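Local coordinates for protein paenibacillus xanthan lyase (Paenibacillus, PDB 6F2P) that cleaves the bond between the terminal mannose and the glucuronate of xanthan side chains by beta-elimination, as a polysaccharide lyase of family 8, at residues Thr167-Leu172 against Gly230-Ser235; Leu202-Lys207 against Lys256-Arg261; Lys710-Leu715 against Phe749-Thr754; Gln726-Met731 against Gly756-Pro761. All coordinates share one frame; numbering follows the deposited sequence. Where two conformers were deposited one is given.

Interaction 1: Thr167-Leu172 against Gly230-Ser235; sequences TGANRL and GSELLS
Ala169 and Leu172, on the first turns of helix 168-184, meet Glu232 and Leu233 of helix 229-244 in a mainly apolar contact between two nearly parallel helices of the N-terminal alpha-helical domain. The axes come within 9.7 Å of each other at 19°, a spacing that leaves room for leucine side chains between the backbones. Leu172 reaches across to the other helix. With CG anti to the backbone N (chi1 171°), it sends CD2 alongside that helix, where this methyl lies 3.7 Å from Leu233 CA and also rests on the carbonyl oxygen of Glu232. Leu233 answers from the other helix: its CD2 sits 4.1 Å from Leu172 CD2 and 3.8 Å from Ala169 CA, covering the start of helix 168-184 where the small alanine admits it. At the more open margin, the Glu232 side chain leans across towards helix 168-184, and OE2 comes to 3.7 Å from Ala169 CB. Leu172 also touches Ile198 and Leu201, while helix 292-307 touches Ser231 and Leu234. Such layers of helices running side by side are consistent with the incomplete alpha/alpha toroid characteristic of family 8 polysaccharide lyases.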
loop_
_atom_site.group_PDB
_atom_site.type_symbol
_atom_site.label_atom_id
_atom_site.label_comp_id
_atom_site.label_asym_id
_atom_site.label_seq_id
_atom_site.Cartn_x
_atom_site.Cartn_y
_atom_site.Cartn_z
ATOM N N THR A 167 15.374 -1.860 20.946
ATOM C CA THR A 167 14.298 -1.467 20.043
ATOM C C THR A 167 13.202 -2.508 20.032
ATOM O O THR A 167 13.390 -3.610 20.544
ATOM C CB THR A 167 14.797 -1.309 18.599
ATOM O OG1 THR A 167 15.181 -2.588 18.084
ATOM C CG2 THR A 167 15.990 -0.375 18.542
ATOM N N GLY A 168 12.065 -2.145 19.444
ATOM C CA GLY A 168 10.930 -3.041 19.304
ATOM C C GLY A 168 10.549 -3.816 20.552
ATOM O O GLY A 168 10.480 -3.254 21.642
ATOM N N ALA A 169 10.321 -5.117 20.393
ATOM C CA ALA A 169 9.864 -5.951 21.501
ATOM C C ALA A 169 10.891 -6.083 22.645
ATOM O O ALA A 169 10.521 -6.219 23.810
ATOM C CB ALA A 169 9.432 -7.314 20.993
ATOM N N ASN A 170 12.176 -6.035 22.329
ATOM C CA ASN A 170 13.169 -6.055 23.392
ATOM C C ASN A 170 13.026 -4.833 24.272
ATOM O O ASN A 170 13.194 -4.899 25.496
ATOM C CB ASN A 170 14.585 -6.101 22.827
ATOM C CG ASN A 170 14.894 -7.404 22.149
ATOM O OD1 ASN A 170 14.313 -8.451 22.473
ATOM N ND2 ASN A 170 15.825 -7.358 21.207
ATOM N N ARG A 171 12.727 -3.708 23.630
ATOM C CA ARG A 171 12.608 -2.455 24.343
ATOM C C ARG A 171 11.403 -2.507 25.259
ATOM O O ARG A 171 11.451 -2.027 26.393
ATOM C CB ARG A 171 12.470 -1.303 23.370
ATOM C CG ARG A 171 12.322 0.037 24.058
ATOM C CD ARG A 171 12.357 1.186 23.070
ATOM N NE ARG A 171 12.447 2.442 23.786
ATOM C CZ ARG A 171 13.587 3.076 24.036
ATOM N NH1 ARG A 171 13.571 4.214 24.720
ATOM N NH2 ARG A 171 14.737 2.578 23.597
ATOM N N LEU A 172 10.323 -3.097 24.760
ATOM C CA LEU A 172 9.119 -3.276 25.555
ATOM C C LEU A 172 9.432 -4.107 26.788
ATOM O O LEU A 172 9.099 -3.728 27.916
ATOM C CB LEU A 172 8.037 -3.966 24.731
ATOM C CG LEU A 172 6.809 -4.408 25.521
ATOM C CD1 LEU A 172 6.173 -3.220 26.216
ATOM C CD2 LEU A 172 5.817 -5.071 24.590
ATOM N N GLY A 230 3.770 -7.386 16.289
ATOM C CA GLY A 230 2.860 -6.315 16.661
ATOM C C GLY A 230 1.926 -6.773 17.759
ATOM O O GLY A 230 1.556 -6.019 18.662
ATOM N N SER A 231 1.541 -8.034 17.662
ATOM C CA SER A 231 0.705 -8.665 18.657
ATOM C C SER A 231 1.371 -8.606 20.042
ATOM O O SER A 231 0.737 -8.208 21.024
ATOM C CB SER A 231 0.440 -10.104 18.230
ATOM O OG SER A 231 -0.663 -10.637 18.926
ATOM N N GLU A 232 2.648 -8.972 20.124
ATOM C CA GLU A 232 3.322 -8.927 21.414
ATOM C C GLU A 232 3.583 -7.502 21.926
ATOM O O GLU A 232 3.549 -7.274 23.132
ATOM C CB GLU A 232 4.555 -9.863 21.498
ATOM C CG GLU A 232 5.826 -9.428 20.783
ATOM C CD GLU A 232 6.696 -10.622 20.347
ATOM O OE1 GLU A 232 6.216 -11.480 19.569
ATOM O OE2 GLU A 232 7.866 -10.705 20.775
ATOM N N LEU A 233 3.806 -6.544 21.029
ATOM C CA LEU A 233 3.893 -5.148 21.451
ATOM C C LEU A 233 2.568 -4.709 22.058
ATOM O O LEU A 233 2.532 -4.189 23.174
ATOM C CB LEU A 233 4.239 -4.225 20.291
ATOM C CG LEU A 233 5.642 -4.219 19.692
ATOM C CD1 LEU A 233 5.707 -3.145 18.617
ATOM C CD2 LEU A 233 6.698 -3.961 20.740
ATOM N N LEU A 234 1.481 -4.928 21.322
ATOM C CA LEU A 234 0.144 -4.602 21.810
ATOM C C LEU A 234 -0.089 -5.161 23.213
ATOM O O LEU A 234 -0.635 -4.476 24.083
ATOM C CB LEU A 234 -0.929 -5.141 20.863
ATOM C CG LEU A 234 -2.376 -4.938 21.341
ATOM C CD1 LEU A 234 -2.799 -3.468 21.337
ATOM C CD2 LEU A 234 -3.348 -5.761 20.532
ATOM N N SER A 235 0.340 -6.399 23.430
ATOM C CA SER A 235 0.112 -7.061 24.709
ATOM C C SER A 235 0.824 -6.360 25.856
ATOM O O SER A 235 0.189 -5.936 26.821
ATOM C CB SER A 235 0.563 -8.515 24.649
ATOM O OG SER A 235 0.007 -9.237 25.730
#

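Interaction 2: Leu202-Lys207 against Lys256-Arg261; sequences LPYVAK and KNNVYR
The Tyr204 ring and the side-chain amide of Asn258 meet at a slant, their planes 35° apart, with Tyr204 CE2 at 3.5 Å from Asn258 CG. The second tyrosine, Tyr260, faces away from this contact towards helix 312-328. Tyr204 has CG anti to its carbonyl carbon (chi1 -71°), which swings the ring towards the helix and sets its hydroxyl oxygen OH 3.4 Å from Arg261 CB; the bent arginine chain then leads off from the contact. Asn258 is the polar link between helix and loop. Its ND2 gives a straight but weak hydrogen bond to Leu202 O, at 3.3 Å, and makes a second weak bond to a water that also accepts one from Tyr204 N. The asparagine therefore spans the loop backbone on either side of Pro203. Beyond it the contact turns apolar: the two methyls of Leu202 divide, CD2 packing at 3.7 Å on Val259 CG2 and CD1 lying 3.8 Å from Lys256 N. Val259 continues inward to Ile237 and Leu306. This is a loop following helix 188-197 fastened against a later helix, within the helical domain whose fold is probably the alpha/alpha toroid of family 8 lyases.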
loop_
_atom_site.group_PDB
_atom_site.type_symbol
_atom_site.label_atom_id
_atom_site.label_comp_id
_atom_site.label_asym_id
_atom_site.label_seq_id
_atom_site.Cartn_x
_atom_site.Cartn_y
_atom_site.Cartn_z
ATOM N N LEU A 202 5.502 4.052 20.471
ATOM C CA LEU A 202 4.153 4.547 20.210
ATOM C C LEU A 202 3.870 5.249 18.861
ATOM O O LEU A 202 2.793 5.063 18.304
ATOM C CB LEU A 202 3.687 5.433 21.371
ATOM C CG LEU A 202 3.649 4.785 22.761
ATOM C CD1 LEU A 202 3.151 5.779 23.789
ATOM C CD2 LEU A 202 2.785 3.536 22.775
ATOM N N PRO A 203 4.806 6.067 18.338
ATOM C CA PRO A 203 4.447 6.832 17.137
ATOM C C PRO A 203 4.174 5.963 15.919
ATOM O O PRO A 203 4.640 4.826 15.861
ATOM C CB PRO A 203 5.698 7.668 16.874
ATOM C CG PRO A 203 6.379 7.765 18.189
ATOM C CD PRO A 203 6.146 6.440 18.826
ATOM N N TYR A 204 3.409 6.494 14.967
ATOM C CA TYR A 204 3.217 5.831 13.682
ATOM C C TYR A 204 4.485 5.964 12.845
ATOM O O TYR A 204 5.335 6.812 13.124
ATOM C CB TYR A 204 2.029 6.428 12.935
ATOM C CG TYR A 204 0.686 6.087 13.545
ATOM C CD1 TYR A 204 0.177 4.798 13.455
ATOM C CD2 TYR A 204 -0.067 7.044 14.212
ATOM C CE1 TYR A 204 -1.037 4.467 14.008
ATOM C CE2 TYR A 204 -1.288 6.723 14.766
ATOM C CZ TYR A 204 -1.765 5.427 14.659
ATOM O OH TYR A 204 -2.981 5.074 15.199
ATOM N N VAL A 205 4.621 5.105 11.840
ATOM C CA VAL A 205 5.736 5.188 10.908
ATOM C C VAL A 205 5.235 5.147 9.468
ATOM O O VAL A 205 4.096 4.754 9.216
ATOM C CB VAL A 205 6.744 4.049 11.122
ATOM C CG1 VAL A 205 7.329 4.131 12.509
ATOM C CG2 VAL A 205 6.085 2.698 10.889
ATOM N N ALA A 206 6.083 5.542 8.523
ATOM C CA ALA A 206 5.696 5.543 7.115
ATOM C C ALA A 206 6.589 4.608 6.308
ATOM O O ALA A 206 6.367 4.378 5.116
ATOM C CB ALA A 206 5.748 6.949 6.556
ATOM N N LYS A 207 7.601 4.076 6.982
ATOM C CA LYS A 207 8.482 3.071 6.410
ATOM C C LYS A 207 9.152 2.301 7.550
ATOM O O LYS A 207 9.164 2.764 8.690
ATOM C CB LYS A 207 9.524 3.729 5.504
ATOM C CG LYS A 207 10.376 4.770 6.209
ATOM C CD LYS A 207 11.433 5.352 5.276
ATOM C CE LYS A 207 12.416 6.233 6.039
ATOM N NZ LYS A 207 11.719 7.326 6.782
ATOM N N LYS A 256 -0.230 7.540 23.444
ATOM C CA LYS A 256 -0.865 6.355 23.995
ATOM C C LYS A 256 -2.223 6.093 23.354
ATOM O O LYS A 256 -2.682 4.946 23.308
ATOM C CB LYS A 256 -0.996 6.449 25.521
ATOM C CG LYS A 256 -2.002 7.475 26.018
ATOM C CD LYS A 256 -2.069 7.512 27.545
ATOM C CE LYS A 256 -2.806 8.759 28.052
ATOM N NZ LYS A 256 -4.288 8.641 27.943
ATOM N N ASN A 257 -2.850 7.150 22.852
ATOM C CA ASN A 257 -4.150 7.011 22.221
ATOM C C ASN A 257 -4.056 6.252 20.881
ATOM O O ASN A 257 -5.050 5.708 20.395
ATOM C CB ASN A 257 -4.831 8.382 22.105
ATOM C CG ASN A 257 -4.953 9.097 23.465
ATOM O OD1 ASN A 257 -5.511 8.555 24.429
ATOM N ND2 ASN A 257 -4.413 10.313 23.544
ATOM N N ASN A 258 -2.848 6.182 20.319
ATOM C CA ASN A 258 -2.579 5.372 19.133
ATOM C C ASN A 258 -2.804 3.888 19.405
ATOM O O ASN A 258 -3.238 3.133 18.519
ATOM C CB ASN A 258 -1.145 5.584 18.642
ATOM C CG ASN A 258 -0.866 7.024 18.256
ATOM O OD1 ASN A 258 -1.785 7.836 18.151
ATOM N ND2 ASN A 258 0.406 7.343 18.024
ATOM N N VAL A 259 -2.515 3.477 20.637
ATOM C CA VAL A 259 -2.688 2.085 21.038
ATOM C C VAL A 259 -4.160 1.690 20.957
ATOM O O VAL A 259 -4.486 0.562 20.620
ATOM C CB VAL A 259 -2.134 1.825 22.457
ATOM C CG1 VAL A 259 -2.346 0.377 22.869
ATOM C CG2 VAL A 259 -0.661 2.187 22.519
ATOM N N TYR A 260 -5.055 2.625 21.252
ATOM C CA TYR A 260 -6.480 2.334 21.132
ATOM C C TYR A 260 -6.879 2.262 19.659
ATOM O O TYR A 260 -7.646 1.389 19.265
ATOM C CB TYR A 260 -7.320 3.344 21.915
ATOM C CG TYR A 260 -6.950 3.353 23.378
ATOM C CD1 TYR A 260 -7.535 2.464 24.266
ATOM C CD2 TYR A 260 -5.975 4.217 23.862
ATOM C CE1 TYR A 260 -7.170 2.446 25.598
ATOM C CE2 TYR A 260 -5.605 4.205 25.193
ATOM C CZ TYR A 260 -6.210 3.322 26.056
ATOM O OH TYR A 260 -5.855 3.312 27.383
ATOM N N ARG A 261 -6.324 3.159 18.850
ATOM C CA ARG A 261 -6.580 3.145 17.423
ATOM C C ARG A 261 -6.127 1.828 16.792
ATOM O O ARG A 261 -6.799 1.318 15.873
ATOM C CB ARG A 261 -5.895 4.326 16.717
ATOM C CG ARG A 261 -6.306 5.722 17.193
ATOM C CD ARG A 261 -7.792 5.838 17.514
ATOM N NE ARG A 261 -8.656 5.573 16.363
ATOM C CZ ARG A 261 -9.986 5.601 16.407
ATOM N NH1 ARG A 261 -10.607 5.893 17.545
ATOM N NH2 ARG A 261 -10.694 5.335 15.314
HETATM O O HOH W 1 2.108 9.499 16.061
#

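Interaction 3: Lys710-Leu715 against Phe749-Thr754; sequences KSATGL and FSLTGT
Gly714 and Ser750 form an antiparallel hydrogen-bonded pair, their CA atoms 5.2 Å apart, followed by the non-hydrogen-bonded pair of Leu715 and Phe749. Ser750 N bonds to Gly714 O at 2.9 Å, and Thr713 N returns a bond to Ser750 O at 2.8 Å, so Ser750 is held through both backbone polar atoms. Beside this pairing the hydroxyls form a relay: Ser750 OG donates to Thr713 OG1 at 2.6 Å, and Thr713 OG1 passes its own hydrogen to Thr752 O at 2.7 Å, arriving from above the carbonyl plane. The threonine has OG1 between its backbone N and carbonyl carbon (chi1 62°), a setting that turns CG2 towards Leu751 O. A valine in place of Thr713 would probably leave Ser750 OG without this acceptor and Thr752 O without this donor, freeing the turn beyond strand 744-750 to shift. Strand 714-718 is the outermost strand of an antiparallel sheet in a beta-sandwich, and Phe749 projects from its neighbour onto Met731 and Phe733 of the facing sheet. Ala712 CB fills in at 3.8 Å from Phe749 CB, while Gly714 O lies at the edge of the Phe749 ring. Leu751 CD2 packs against Ala712 CB at 4.1 Å.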
loop_
_atom_site.group_PDB
_atom_site.type_symbol
_atom_site.label_atom_id
_atom_site.label_comp_id
_atom_site.label_asym_id
_atom_site.label_seq_id
_atom_site.Cartn_x
_atom_site.Cartn_y
_atom_site.Cartn_z
ATOM N N LYS A 710 -17.598 10.510 -19.789
ATOM C CA LYS A 710 -18.985 10.833 -19.476
ATOM C C LYS A 710 -19.096 12.278 -19.023
ATOM O O LYS A 710 -18.181 12.823 -18.406
ATOM C CB LYS A 710 -19.544 9.913 -18.395
ATOM C CG LYS A 710 -21.040 9.964 -18.310
ATOM C CD LYS A 710 -21.592 9.215 -17.117
ATOM C CE LYS A 710 -22.805 8.404 -17.535
ATOM N NZ LYS A 710 -22.402 7.259 -18.421
ATOM N N SER A 711 -20.229 12.892 -19.333
ATOM C CA SER A 711 -20.457 14.295 -19.030
ATOM C C SER A 711 -20.901 14.475 -17.588
ATOM O O SER A 711 -21.790 13.770 -17.116
ATOM C CB SER A 711 -21.521 14.860 -19.973
ATOM O OG SER A 711 -21.710 16.244 -19.750
ATOM N N ALA A 712 -20.275 15.418 -16.891
ATOM C CA ALA A 712 -20.727 15.804 -15.559
ATOM C C ALA A 712 -21.144 17.274 -15.541
ATOM O O ALA A 712 -20.741 18.057 -16.401
ATOM C CB ALA A 712 -19.652 15.542 -14.529
ATOM N N THR A 713 -21.950 17.641 -14.554
ATOM C CA THR A 713 -22.489 18.990 -14.470
ATOM C C THR A 713 -21.639 19.861 -13.555
ATOM O O THR A 713 -21.596 21.079 -13.701
ATOM C CB THR A 713 -23.924 18.969 -13.939
ATOM O OG1 THR A 713 -23.932 18.417 -12.618
ATOM C CG2 THR A 713 -24.795 18.126 -14.842
ATOM N N GLY A 714 -20.951 19.231 -12.613
ATOM C CA GLY A 714 -20.067 19.966 -11.732
ATOM C C GLY A 714 -19.448 19.084 -10.675
ATOM O O GLY A 714 -19.379 17.868 -10.824
ATOM N N LEU A 715 -19.011 19.706 -9.592
ATOM C CA LEU A 715 -18.311 18.996 -8.538
ATOM C C LEU A 715 -19.176 18.835 -7.294
ATOM O O LEU A 715 -19.951 19.718 -6.945
ATOM C CB LEU A 715 -17.025 19.741 -8.187
ATOM C CG LEU A 715 -16.110 19.034 -7.197
ATOM C CD1 LEU A 715 -15.673 17.693 -7.771
ATOM C CD2 LEU A 715 -14.917 19.907 -6.850
ATOM N N PHE A 749 -18.258 13.581 -8.829
ATOM C CA PHE A 749 -18.836 14.548 -9.740
ATOM C C PHE A 749 -20.361 14.506 -9.701
ATOM O O PHE A 749 -20.955 13.466 -9.422
ATOM C CB PHE A 749 -18.360 14.247 -11.153
ATOM C CG PHE A 749 -16.929 14.614 -11.403
ATOM C CD1 PHE A 749 -16.584 15.911 -11.754
ATOM C CD2 PHE A 749 -15.925 13.661 -11.301
ATOM C CE1 PHE A 749 -15.257 16.255 -11.999
ATOM C CE2 PHE A 749 -14.596 13.997 -11.543
ATOM C CZ PHE A 749 -14.261 15.295 -11.892
ATOM N N SER A 750 -20.995 15.638 -9.989
ATOM C CA SER A 750 -22.445 15.668 -10.125
ATOM C C SER A 750 -22.833 15.364 -11.571
ATOM O O SER A 750 -22.137 15.757 -12.505
ATOM C CB SER A 750 -22.994 17.027 -9.697
ATOM O OG SER A 750 -22.458 18.072 -10.493
ATOM N N LEU A 751 -23.943 14.662 -11.762
ATOM C CA LEU A 751 -24.390 14.326 -13.112
ATOM C C LEU A 751 -25.681 15.043 -13.494
ATOM O O LEU A 751 -26.087 15.027 -14.655
ATOM C CB LEU A 751 -24.586 12.817 -13.250
ATOM C CG LEU A 751 -23.340 11.940 -13.147
ATOM C CD1 LEU A 751 -23.699 10.483 -13.416
ATOM C CD2 LEU A 751 -22.267 12.417 -14.109
ATOM N N THR A 752 -26.325 15.662 -12.510
ATOM C CA THR A 752 -27.579 16.370 -12.744
ATOM C C THR A 752 -27.519 17.821 -12.274
ATOM O O THR A 752 -26.507 18.281 -11.728
ATOM C CB THR A 752 -28.763 15.687 -12.034
ATOM O OG1 THR A 752 -28.519 15.656 -10.620
ATOM C CG2 THR A 752 -28.973 14.269 -12.567
ATOM N N GLY A 753 -28.625 18.530 -12.480
ATOM C CA GLY A 753 -28.689 19.948 -12.187
ATOM C C GLY A 753 -28.325 20.759 -13.417
ATOM O O GLY A 753 -28.167 20.218 -14.521
ATOM N N THR A 754 -28.200 22.066 -13.232
ATOM C CA THR A 754 -27.752 22.931 -14.307
ATOM C C THR A 754 -26.231 22.882 -14.353
ATOM O O THR A 754 -25.579 23.018 -13.318
ATOM C CB THR A 754 -28.264 24.379 -14.116
ATOM O OG1 THR A 754 -29.546 24.510 -14.745
ATOM C CG2 THR A 754 -27.300 25.405 -14.722
#

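Interaction 4: Gln726-Met731 against Gly756-Pro761; sequences QYYPTM and GSNPSP
Asn758 lays its side-chain amide against the beta-hairpin loop between strands 722-726 and 731-736, at one end of the beta-sandwich, and the two tyrosines of that loop are arranged about it. The amide lies over one face of the Tyr728 ring with planes 34° apart, and passes alongside the Tyr727 ring, whose plane is 23° from its own. Its OD1 accepts two backbone hydrogens, from Tyr727 N at 2.9 Å, above the carbonyl plane, and from Tyr728 N at 3.1 Å, on a lone pair. Its ND2 donates to Tyr728 O at 2.8 Å. Three bonds thus fix the rotation of the amide. Tyr728 CG stands between the backbone N and the carbonyl carbon (chi1 48°), which carries the ring out beneath Asn758 to where OH donates to Gly756 O at 2.7 Å. A leucine at Tyr728 would probably leave Gly756 O without this donor and take the flat ring from under the amide. The Tyr727 ring meets the neighbours of Asn758: Ser757 O lies in its plane at the edge, and CE2 meets Pro759 CD at 3.5 Å. Within the hairpin, the extended Gln726 side chain closes the loop, NE2 donating to Thr730 O at 2.7 Å.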
loop_
_atom_site.group_PDB
_atom_site.type_symbol
_atom_site.label_atom_id
_atom_site.label_comp_id
_atom_site.label_asym_id
_atom_site.label_seq_id
_atom_site.Cartn_x
_atom_site.Cartn_y
_atom_site.Cartn_z
ATOM N N GLN A 726 -11.899 19.199 -16.202
ATOM C CA GLN A 726 -13.084 19.427 -17.009
ATOM C C GLN A 726 -14.293 18.669 -16.486
ATOM O O GLN A 726 -14.151 17.597 -15.920
ATOM C CB GLN A 726 -12.807 19.005 -18.446
ATOM C CG GLN A 726 -13.909 19.362 -19.410
ATOM C CD GLN A 726 -13.603 18.887 -20.799
ATOM O OE1 GLN A 726 -13.063 19.632 -21.619
ATOM N NE2 GLN A 726 -13.926 17.631 -21.073
ATOM N N TYR A 727 -15.483 19.232 -16.687
ATOM C CA TYR A 727 -16.737 18.567 -16.346
ATOM C C TYR A 727 -17.438 17.990 -17.574
ATOM O O TYR A 727 -17.900 16.851 -17.560
ATOM C CB TYR A 727 -17.683 19.548 -15.662
ATOM C CG TYR A 727 -17.136 20.108 -14.382
ATOM C CD1 TYR A 727 -16.799 19.268 -13.327
ATOM C CD2 TYR A 727 -16.962 21.473 -14.219
ATOM C CE1 TYR A 727 -16.302 19.774 -12.144
ATOM C CE2 TYR A 727 -16.465 21.991 -13.042
ATOM C CZ TYR A 727 -16.132 21.137 -12.007
ATOM O OH TYR A 727 -15.628 21.648 -10.833
ATOM N N TYR A 728 -17.531 18.790 -18.631
ATOM C CA TYR A 728 -18.227 18.375 -19.841
ATOM C C TYR A 728 -17.436 18.790 -21.083
ATOM O O TYR A 728 -16.690 19.762 -21.045
ATOM C CB TYR A 728 -19.651 18.946 -19.859
ATOM C CG TYR A 728 -19.745 20.432 -19.546
ATOM C CD1 TYR A 728 -19.442 21.392 -20.512
ATOM C CD2 TYR A 728 -20.155 20.875 -18.291
ATOM C CE1 TYR A 728 -19.531 22.746 -20.230
ATOM C CE2 TYR A 728 -20.250 22.233 -18.003
ATOM C CZ TYR A 728 -19.936 23.160 -18.976
ATOM O OH TYR A 728 -20.029 24.503 -18.694
ATOM N N PRO A 729 -17.567 18.042 -22.187
ATOM C CA PRO A 729 -18.428 16.873 -22.405
ATOM C C PRO A 729 -17.931 15.602 -21.700
ATOM O O PRO A 729 -18.680 14.628 -21.614
ATOM C CB PRO A 729 -18.370 16.687 -23.920
ATOM C CG PRO A 729 -16.997 17.143 -24.274
ATOM C CD PRO A 729 -16.705 18.310 -23.354
ATOM N N THR A 730 -16.692 15.604 -21.214
ATOM C CA THR A 730 -16.184 14.467 -20.442
ATOM C C THR A 730 -15.457 14.902 -19.172
ATOM O O THR A 730 -14.839 15.974 -19.135
ATOM C CB THR A 730 -15.247 13.570 -21.282
ATOM O OG1 THR A 730 -14.169 14.351 -21.814
ATOM C CG2 THR A 730 -15.998 12.932 -22.424
ATOM N N MET A 731 -15.537 14.073 -18.133
ATOM C CA MET A 731 -14.827 14.339 -16.881
ATOM C C MET A 731 -13.318 14.221 -17.063
ATOM O O MET A 731 -12.828 13.255 -17.639
ATOM C CB MET A 731 -15.300 13.399 -15.775
ATOM C CG MET A 731 -16.608 13.813 -15.145
ATOM S SD MET A 731 -17.390 12.489 -14.202
ATOM C CE MET A 731 -18.322 11.620 -15.462
ATOM N N GLY A 756 -22.540 23.745 -14.343
ATOM C CA GLY A 756 -21.736 24.864 -13.896
ATOM C C GLY A 756 -20.681 25.131 -14.946
ATOM O O GLY A 756 -20.725 24.562 -16.035
ATOM N N SER A 757 -19.720 25.984 -14.624
ATOM C CA SER A 757 -18.683 26.319 -15.588
ATOM C C SER A 757 -17.533 25.322 -15.553
ATOM O O SER A 757 -17.096 24.904 -14.481
ATOM C CB SER A 757 -18.158 27.733 -15.341
ATOM O OG SER A 757 -19.142 28.707 -15.650
ATOM N N ASN A 758 -17.053 24.939 -16.731
ATOM C CA ASN A 758 -15.827 24.159 -16.827
ATOM C C ASN A 758 -14.674 24.965 -16.265
ATOM O O ASN A 758 -14.615 26.175 -16.471
ATOM C CB ASN A 758 -15.510 23.810 -18.279
ATOM C CG ASN A 758 -16.153 22.518 -18.723
ATOM O OD1 ASN A 758 -16.430 21.636 -17.907
ATOM N ND2 ASN A 758 -16.381 22.387 -20.028
ATOM N N PRO A 759 -13.752 24.295 -15.556
ATOM C CA PRO A 759 -12.535 24.955 -15.078
ATOM C C PRO A 759 -11.793 25.642 -16.220
ATOM O O PRO A 759 -11.837 25.190 -17.369
ATOM C CB PRO A 759 -11.703 23.794 -14.526
ATOM C CG PRO A 759 -12.717 22.801 -14.102
ATOM C CD PRO A 759 -13.807 22.883 -15.142
ATOM N N SER A 760 -11.133 26.749 -15.912
ATOM C CA SER A 760 -10.356 27.431 -16.929
ATOM C C SER A 760 -9.172 26.535 -17.250
ATOM O O SER A 760 -8.670 25.829 -16.368
ATOM C CB SER A 760 -9.882 28.798 -16.430
ATOM O OG SER A 760 -10.971 29.577 -15.970
ATOM N N PRO A 761 -8.743 26.541 -18.516
ATOM C CA PRO A 761 -7.534 25.819 -18.921
ATOM C C PRO A 761 -6.370 26.147 -17.992
ATOM O O PRO A 761 -6.281 27.261 -17.491
ATOM C CB PRO A 761 -7.270 26.331 -20.349
ATOM C CG PRO A 761 -8.287 27.463 -20.591
ATOM C CD PRO A 761 -9.413 27.193 -19.653
#

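Overall arrangement
The four contacts form two pairs. Interactions 1 and 2 belong to the N-terminal helical domain, with centres 13 Å apart; helices 229-244 and 256-267 follow each other in the chain and touch where Leu234 packs on Val259. Interactions 3 and 4, with centres 9 Å apart, share one end of the beta-sandwich, where probable backbone hydrogen bonds link Ala712 to Tyr727 and Thr713 to Gly756. Within each pair the segments alternate along the chain, and the first pair closes before the second opens. About 40 to 52 Å separates the centres of one pair from those of the other, so the two pairs lie in separate parts of this elongated multidomain lyase and do not touch.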